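Local coordinates for protein CTP:phosphocholine Cytidylyltransferase (Streptococcus pneumoniae, PDB 1JYK) that catalyses the transfer of a cytidylyl group from CTP to phosphocholine, giving CDP-choline and pyrophosphate, at residues T37-R40 / P41-N45; F85-L88 / K89-G93; D238-Q241 / D242-K245. One frame throughout, in Å; residues are numbered along the deposited sequence.

Contact 1. Residues T37-R40 / P41-N45; sequences TRLR and PLTEN. Unlike the reference sequence in segment 41-45: L42 (reference Met).
R40 folds back over P41 and ends beside the carboxylate of E44, four residues further on, round a turn rather than along a helix. The side chains of R40 and P41 cross at about a right angle: the proline CB lies over one face of the guanidinium, with R40 NH1 3.4 Å from P41 CB. R40 and E44 instead run side by side and point the same way, and a salt bridge joins R40 NH2 to E44 OE2 at 3.3 Å. The two flat groups are turned 59° from each other, so they do not meet as a coplanar fork. OE1 sits in the guanidinium plane at its edge, while OE2 comes in obliquely. Bends at chi2 (88°) and chi3 turn the arginine back across the ring, whereas E44 reaches its partner as an extended chain.

On the inner side the contact is apolar: L39 CB meets T43 CG2 at 4.0 Å and L42 CB at 4.4 Å. T43 OG1 is hydrogen-bonded to the carbonyl of G36. The chain reverses in a type VIa (cis-proline) turn, L42 N bonding back to L39 O at 3.0 Å with a bent N-H...O angle of 136°, and runs into a type I turn, P41 to E44. TRLRPLT, with L42 for the reference Met, resembles the signature loop of sugar-nucleotide-type nucleotidyltransferases, which in relatives borders the nucleotide site. The loop links strand 27-32 to strand 52-53, and its apolar side rests on helix 240-250: P41 and L42 on V240, L42 also on Y243.

Contact 2. Residues F85-L88 / K89-G93; sequences FDYL and KEKYG
L88 and Y92 make the main apolar contact, one helical turn apart. L88 CD2 comes to the edge of the tyrosine ring, in its plane, 3.6 Å from Y92 CE1. On the neighbouring flank Y87 and K91 lie side by side and point the same way, the lysine CD obliquely placed 3.8 Å from Y87 CE1. With CG held between backbone N and carbonyl carbon (chi1 81°), the Y87 ring is set where it meets both K91 CD and L88 CG, which sits over one face, toward the rim. K91 CG lies in the same way over the Y92 ring.

The element is the short helix 87-92 of a beta-alpha-beta unit, between the parallel strands 74-78 and 95-98. L88 is buried against I76 of the first strand, and Y92 packs on helix 58-68.

The polar ends are anchored on that same neighbouring helix: Y87 OH and K91 NZ both reach E60 OE2, by a hydrogen bond and a salt bridge, and Y92 OH bonds to E64. D86 OD1 and K89 NZ, 4.0 Å apart, are opposite charges beyond salt-bridge distance that probably attract only weakly.

Among backbone bonds, K91 N reaches Y87 O at 3.1 Å and Y92 N reaches L88 O at 2.9 Å. Near the N-terminal end D86 O takes K89 N, and a water donates to the same oxygen at 2.8 Å while accepting from E90 N at 3.0 Å, so it links D86 O to E90 N, which at 4.5 Å are too far apart for a direct bond. G93 leaves the helix with a positive phi of 82°.

Contact 3. Residues D238-Q241 / D242-K245; sequences DSVQ and DYRK
S239 and D242 meet at the start of helix 240-250, where S239 is the N-cap: its OG accepts from D242 N at 3.0 Å, with an N-H...O angle of 154°. The hydroxyl is placed for this by chi1 of 67°, which sets OG between the backbone N and the carbonyl carbon. The D242 carboxylate turns back past the cap, and its OD2 takes D238 N at 2.8 Å through the anti lone pair, the one pointing away from OD1. One side chain thus ties the residue before the cap to the first turn.

In the next shell a water hydrogen-bonds to S239 OG at 2.9 Å and donates weakly to D242 OD2. The carboxylates of D238 and D242 stand near each other, their planes 55° apart. The helix N-terminus beside them would probably favour a negative charge on D242. D238 also has a long, weak ion pair with R38.

The R244 chain, extended from CG to NE, crosses V240 obliquely, and V240 CG2 lies over one face of the guanidinium, toward its rim, 3.6 Å from R244 NE. Q241 runs alongside R244, its amide nearly perpendicular to the guanidinium, with Q241 NE2 3.7 Å from R244 NH1. Backbone bonds between residues four apart run from Y243 N to S239 O, R244 N to V240 O and K245 N to Q241 O.

Further out, Y243 touches V51, and D242 O receives the hydroxyl of Y235. Y243 OH is tied to the carbonyl of Q52, while at the near edge of its ring, in plane, V240 O sits 3.9 Å from Y243 CD2.

How the contacts relate
Along the chain the contacts come one after another: contact 1 in the loop after strand 27-32, contact 2 on helix 87-92, contact 3 at the start of the C-terminal helix 240-250. Contacts 1 and 3 are neighbours in space, their centres about 11 Å apart: L39 CD2 packs 3.3 Å from S239 N, and L42 CD1 3.5 Å from Y243 CG. The end of the chain therefore backs the signature loop near its beginning. Contact 2 touches neither; its centre is about 23 Å from that of contact 1 and 27 Å from that of contact 3. Its helix follows strand 74-78, which pairs in parallel with strand 27-32, so contacts 1 and 2 hang on the same mixed sheet.

Contact 1. Residues T37-R40 / P41-N45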
loop_
_atom_site.group_PDB
_atom_site.type_symbol
_atom_site.label_atom_id
_atom_site.label_comp_id
_atom_site.label_asym_id
_atom_site.label_seq_id
_atom_site.Cartn_x
_atom_site.Cartn_y
_atom_site.Cartn_z
ATOM N N THR A 37 10.880 -5.129 -10.303
ATOM C CA THR A 37 12.173 -5.167 -10.981
ATOM C C THR A 37 13.360 -4.779 -10.100
ATOM O O THR A 37 14.424 -5.403 -10.173
ATOM C CB THR A 37 12.161 -4.236 -12.202
ATOM O OG1 THR A 37 11.070 -4.596 -13.057
ATOM C CG2 THR A 37 13.468 -4.345 -12.971
ATOM N N ARG A 38 13.178 -3.753 -9.274
ATOM C CA ARG A 38 14.244 -3.280 -8.390
ATOM C C ARG A 38 14.699 -4.324 -7.360
ATOM O O ARG A 38 15.768 -4.184 -6.759
ATOM C CB ARG A 38 13.788 -2.010 -7.659
ATOM C CG ARG A 38 12.763 -2.277 -6.566
ATOM C CD ARG A 38 12.506 -1.055 -5.691
ATOM N NE ARG A 38 11.481 -1.239 -4.650
ATOM C CZ ARG A 38 10.776 -2.352 -4.414
ATOM N NH1 ARG A 38 10.945 -3.454 -5.137
ATOM N NH2 ARG A 38 9.882 -2.360 -3.433
ATOM N N LEU A 39 13.899 -5.368 -7.161
ATOM C CA LEU A 39 14.252 -6.392 -6.189
ATOM C C LEU A 39 15.036 -7.543 -6.792
ATOM O O LEU A 39 15.324 -8.522 -6.106
ATOM C CB LEU A 39 12.995 -6.932 -5.508
ATOM C CG LEU A 39 12.198 -5.922 -4.684
ATOM C CD1 LEU A 39 11.023 -6.619 -4.024
ATOM C CD2 LEU A 39 13.097 -5.284 -3.641
ATOM N N ARG A 40 15.385 -7.430 -8.069
ATOM C CA ARG A 40 16.149 -8.484 -8.736
ATOM C C ARG A 40 17.354 -8.887 -7.878
ATOM O O ARG A 40 17.988 -8.038 -7.249
ATOM C CB ARG A 40 16.614 -8.001 -10.115
ATOM C CG ARG A 40 18.133 -7.957 -10.316
ATOM C CD ARG A 40 18.698 -9.298 -10.826
ATOM N NE ARG A 40 17.784 -9.997 -11.734
ATOM C CZ ARG A 40 17.968 -11.235 -12.195
ATOM N NH1 ARG A 40 19.035 -11.933 -11.844
ATOM N NH2 ARG A 40 17.079 -11.773 -13.017
ATOM N N PRO A 41 17.704 -10.187 -7.851
ATOM C CA PRO A 41 17.118 -11.363 -8.516
ATOM C C PRO A 41 15.904 -12.010 -7.828
ATOM O O PRO A 41 15.390 -13.025 -8.298
ATOM C CB PRO A 41 18.284 -12.339 -8.554
ATOM C CG PRO A 41 18.965 -12.075 -7.231
ATOM C CD PRO A 41 18.875 -10.568 -7.036
ATOM N N LEU A 42 15.454 -11.433 -6.720
ATOM C CA LEU A 42 14.332 -11.991 -5.970
ATOM C C LEU A 42 13.032 -12.146 -6.747
ATOM O O LEU A 42 12.244 -13.061 -6.475
ATOM C CB LEU A 42 14.048 -11.133 -4.736
ATOM C CG LEU A 42 15.161 -11.023 -3.699
ATOM C CD1 LEU A 42 14.826 -9.896 -2.731
ATOM C CD2 LEU A 42 15.314 -12.349 -2.972
ATOM N N THR A 43 12.810 -11.256 -7.708
ATOM C CA THR A 43 11.568 -11.258 -8.468
ATOM C C THR A 43 11.651 -11.811 -9.871
ATOM O O THR A 43 10.748 -11.592 -10.677
ATOM C CB THR A 43 11.001 -9.843 -8.553
ATOM O OG1 THR A 43 12.052 -8.942 -8.922
ATOM C CG2 THR A 43 10.425 -9.427 -7.202
ATOM N N GLU A 44 12.726 -12.527 -10.173
ATOM C CA GLU A 44 12.864 -13.098 -11.498
ATOM C C GLU A 44 11.793 -14.170 -11.746
ATOM O O GLU A 44 11.211 -14.237 -12.832
ATOM C CB GLU A 44 14.259 -13.696 -11.669
ATOM C CG GLU A 44 14.398 -14.505 -12.934
ATOM C CD GLU A 44 15.833 -14.838 -13.264
ATOM O OE1 GLU A 44 16.135 -14.984 -14.470
ATOM O OE2 GLU A 44 16.648 -14.951 -12.319
ATOM N N ASN A 45 11.530 -14.997 -10.735
ATOM C CA ASN A 45 10.538 -16.066 -10.849
ATOM C C ASN A 45 9.549 -16.059 -9.701
ATOM O O ASN A 45 8.760 -16.990 -9.555
ATOM C CB ASN A 45 11.219 -17.430 -10.878
ATOM C CG ASN A 45 12.047 -17.633 -12.117
ATOM O OD1 ASN A 45 13.139 -17.077 -12.242
ATOM N ND2 ASN A 45 11.534 -18.432 -13.049
#

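Contact 2. Residues F85-L88 / K89-G93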
loop_
_atom_site.group_PDB
_atom_site.type_symbol
_atom_site.label_atom_id
_atom_site.label_comp_id
_atom_site.label_asym_id
_atom_site.label_seq_id
_atom_site.Cartn_x
_atom_site.Cartn_y
_atom_site.Cartn_z
ATOM N N PHE A 85 -0.412 -16.835 -6.539
ATOM C CA PHE A 85 -1.280 -16.327 -5.468
ATOM C C PHE A 85 -2.544 -17.165 -5.229
ATOM O O PHE A 85 -3.203 -17.019 -4.202
ATOM C CB PHE A 85 -1.738 -14.899 -5.785
ATOM C CG PHE A 85 -0.648 -13.866 -5.704
ATOM C CD1 PHE A 85 -0.482 -13.093 -4.556
ATOM C CD2 PHE A 85 0.202 -13.650 -6.784
ATOM C CE1 PHE A 85 0.517 -12.117 -4.487
ATOM C CE2 PHE A 85 1.202 -12.675 -6.724
ATOM C CZ PHE A 85 1.357 -11.910 -5.571
ATOM N N ASP A 86 -2.887 -18.031 -6.174
ATOM C CA ASP A 86 -4.105 -18.828 -6.066
ATOM C C ASP A 86 -4.358 -19.530 -4.743
ATOM O O ASP A 86 -5.476 -19.481 -4.216
ATOM C CB ASP A 86 -4.154 -19.846 -7.201
ATOM C CG ASP A 86 -4.495 -19.204 -8.533
ATOM O OD1 ASP A 86 -5.226 -18.189 -8.546
ATOM O OD2 ASP A 86 -4.027 -19.712 -9.571
ATOM N N TYR A 87 -3.333 -20.179 -4.200
ATOM C CA TYR A 87 -3.473 -20.902 -2.932
ATOM C C TYR A 87 -3.997 -20.055 -1.763
ATOM O O TYR A 87 -4.534 -20.594 -0.796
ATOM C CB TYR A 87 -2.129 -21.529 -2.531
ATOM C CG TYR A 87 -1.166 -20.565 -1.854
ATOM C CD1 TYR A 87 -0.900 -20.659 -0.486
ATOM C CD2 TYR A 87 -0.522 -19.561 -2.587
ATOM C CE1 TYR A 87 -0.015 -19.778 0.142
ATOM C CE2 TYR A 87 0.363 -18.676 -1.973
ATOM C CZ TYR A 87 0.614 -18.789 -0.611
ATOM O OH TYR A 87 1.496 -17.913 -0.007
ATOM N N LEU A 88 -3.831 -18.733 -1.850
ATOM C CA LEU A 88 -4.268 -17.840 -0.782
ATOM C C LEU A 88 -5.780 -17.756 -0.628
ATOM O O LEU A 88 -6.279 -17.410 0.437
ATOM C CB LEU A 88 -3.692 -16.431 -1.000
ATOM C CG LEU A 88 -2.164 -16.284 -0.930
ATOM C CD1 LEU A 88 -1.768 -14.916 -1.478
ATOM C CD2 LEU A 88 -1.673 -16.449 0.512
ATOM N N LYS A 89 -6.520 -18.073 -1.682
ATOM C CA LYS A 89 -7.969 -18.012 -1.596
ATOM C C LYS A 89 -8.514 -19.015 -0.577
ATOM O O LYS A 89 -9.339 -18.664 0.275
ATOM C CB LYS A 89 -8.581 -18.256 -2.969
ATOM C CG LYS A 89 -8.208 -17.195 -3.981
ATOM C CD LYS A 89 -8.968 -17.389 -5.279
ATOM C CE LYS A 89 -8.494 -18.632 -6.000
ATOM N NZ LYS A 89 -9.060 -18.722 -7.371
ATOM N N GLU A 90 -8.049 -20.259 -0.642
ATOM C CA GLU A 90 -8.518 -21.257 0.310
ATOM C C GLU A 90 -7.746 -21.179 1.634
ATOM O O GLU A 90 -8.228 -21.613 2.682
ATOM C CB GLU A 90 -8.416 -22.659 -0.305
ATOM C CG GLU A 90 -9.723 -23.104 -0.965
ATOM C CD GLU A 90 -9.601 -24.398 -1.759
ATOM O OE1 GLU A 90 -8.613 -25.133 -1.566
ATOM O OE2 GLU A 90 -10.500 -24.677 -2.578
ATOM N N LYS A 91 -6.547 -20.614 1.598
ATOM C CA LYS A 91 -5.764 -20.508 2.819
ATOM C C LYS A 91 -6.256 -19.400 3.744
ATOM O O LYS A 91 -6.239 -19.560 4.967
ATOM C CB LYS A 91 -4.291 -20.271 2.493
ATOM C CG LYS A 91 -3.392 -20.260 3.725
ATOM C CD LYS A 91 -1.930 -20.339 3.330
ATOM C CE LYS A 91 -1.027 -20.163 4.533
ATOM N NZ LYS A 91 0.341 -20.680 4.286
ATOM N N TYR A 92 -6.704 -18.287 3.167
ATOM C CA TYR A 92 -7.159 -17.146 3.966
ATOM C C TYR A 92 -8.529 -16.572 3.628
ATOM O O TYR A 92 -9.049 -15.740 4.379
ATOM C CB TYR A 92 -6.142 -16.005 3.884
ATOM C CG TYR A 92 -4.772 -16.350 4.397
ATOM C CD1 TYR A 92 -3.695 -16.454 3.522
ATOM C CD2 TYR A 92 -4.538 -16.526 5.760
ATOM C CE1 TYR A 92 -2.416 -16.718 3.990
ATOM C CE2 TYR A 92 -3.257 -16.792 6.236
ATOM C CZ TYR A 92 -2.204 -16.881 5.343
ATOM O OH TYR A 92 -0.926 -17.097 5.791
ATOM N N GLY A 93 -9.106 -16.989 2.507
ATOM C CA GLY A 93 -10.405 -16.467 2.125
ATOM C C GLY A 93 -10.303 -15.117 1.432
ATOM O O GLY A 93 -11.280 -14.364 1.371
HETATM O O HOH W 1 -7.000 -21.504 -3.128
#

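Contact 3. Residues D238-Q241 / D242-K245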
loop_
_atom_site.group_PDB
_atom_site.type_symbol
_atom_site.label_atom_id
_atom_site.label_comp_id
_atom_site.label_asym_id
_atom_site.label_seq_id
_atom_site.Cartn_x
_atom_site.Cartn_y
_atom_site.Cartn_z
ATOM N N ASP A 238 13.326 -2.458 -0.617
ATOM C CA ASP A 238 13.485 -1.764 -1.887
ATOM C C ASP A 238 14.581 -2.345 -2.761
ATOM O O ASP A 238 14.756 -1.913 -3.898
ATOM C CB ASP A 238 13.792 -0.281 -1.642
ATOM C CG ASP A 238 12.604 0.481 -1.083
ATOM O OD1 ASP A 238 11.455 0.092 -1.381
ATOM O OD2 ASP A 238 12.821 1.470 -0.343
ATOM N N SER A 239 15.328 -3.306 -2.229
ATOM C CA SER A 239 16.418 -3.933 -2.973
ATOM C C SER A 239 16.701 -5.290 -2.359
ATOM O O SER A 239 16.246 -5.568 -1.250
ATOM C CB SER A 239 17.675 -3.075 -2.875
ATOM O OG SER A 239 18.170 -3.063 -1.545
ATOM N N VAL A 240 17.450 -6.135 -3.062
ATOM C CA VAL A 240 17.771 -7.446 -2.508
ATOM C C VAL A 240 18.669 -7.223 -1.285
ATOM O O VAL A 240 18.734 -8.049 -0.383
ATOM C CB VAL A 240 18.473 -8.358 -3.551
ATOM C CG1 VAL A 240 19.830 -7.799 -3.917
ATOM C CG2 VAL A 240 18.608 -9.765 -2.999
ATOM N N GLN A 241 19.343 -6.076 -1.251
ATOM C CA GLN A 241 20.207 -5.741 -0.125
ATOM C C GLN A 241 19.342 -5.529 1.114
ATOM O O GLN A 241 19.689 -5.982 2.207
ATOM C CB GLN A 241 21.002 -4.473 -0.426
ATOM C CG GLN A 241 22.244 -4.717 -1.274
ATOM C CD GLN A 241 21.927 -4.973 -2.745
ATOM O OE1 GLN A 241 20.954 -4.441 -3.292
ATOM N NE2 GLN A 241 22.756 -5.792 -3.390
ATOM N N ASP A 242 18.220 -4.832 0.938
ATOM C CA ASP A 242 17.295 -4.586 2.042
ATOM C C ASP A 242 16.807 -5.941 2.528
ATOM O O ASP A 242 16.677 -6.182 3.727
ATOM C CB ASP A 242 16.082 -3.776 1.574
ATOM C CG ASP A 242 16.392 -2.306 1.383
ATOM O OD1 ASP A 242 17.460 -1.850 1.834
ATOM O OD2 ASP A 242 15.558 -1.606 0.774
ATOM N N TYR A 243 16.528 -6.819 1.570
ATOM C CA TYR A 243 16.045 -8.163 1.854
ATOM C C TYR A 243 17.059 -8.957 2.672
ATOM O O TYR A 243 16.717 -9.604 3.659
ATOM C CB TYR A 243 15.757 -8.885 0.535
ATOM C CG TYR A 243 15.580 -10.370 0.684
ATOM C CD1 TYR A 243 14.360 -10.905 1.091
ATOM C CD2 TYR A 243 16.637 -11.242 0.441
ATOM C CE1 TYR A 243 14.196 -12.275 1.254
ATOM C CE2 TYR A 243 16.485 -12.613 0.600
ATOM C CZ TYR A 243 15.259 -13.119 1.007
ATOM O OH TYR A 243 15.099 -14.472 1.167
ATOM N N ARG A 244 18.315 -8.916 2.250
ATOM C CA ARG A 244 19.364 -9.641 2.950
ATOM C C ARG A 244 19.536 -9.139 4.386
ATOM O O ARG A 244 19.708 -9.928 5.314
ATOM C CB ARG A 244 20.679 -9.519 2.172
ATOM C CG ARG A 244 20.714 -10.418 0.952
ATOM C CD ARG A 244 21.739 -9.980 -0.076
ATOM N NE ARG A 244 21.607 -10.753 -1.310
ATOM C CZ ARG A 244 22.207 -10.441 -2.457
ATOM N NH1 ARG A 244 22.984 -9.362 -2.524
ATOM N NH2 ARG A 244 22.025 -11.195 -3.536
ATOM N N LYS A 245 19.483 -7.825 4.566
ATOM C CA LYS A 245 19.627 -7.245 5.893
ATOM C C LYS A 245 18.488 -7.678 6.810
ATOM O O LYS A 245 18.714 -8.019 7.967
ATOM C CB LYS A 245 19.681 -5.722 5.791
ATOM C CG LYS A 245 21.044 -5.216 5.353
ATOM C CD LYS A 245 21.011 -3.778 4.877
ATOM C CE LYS A 245 22.388 -3.355 4.381
ATOM N NZ LYS A 245 22.495 -1.883 4.183
HETATM O O HOH W 2 17.743 -0.315 -0.833
#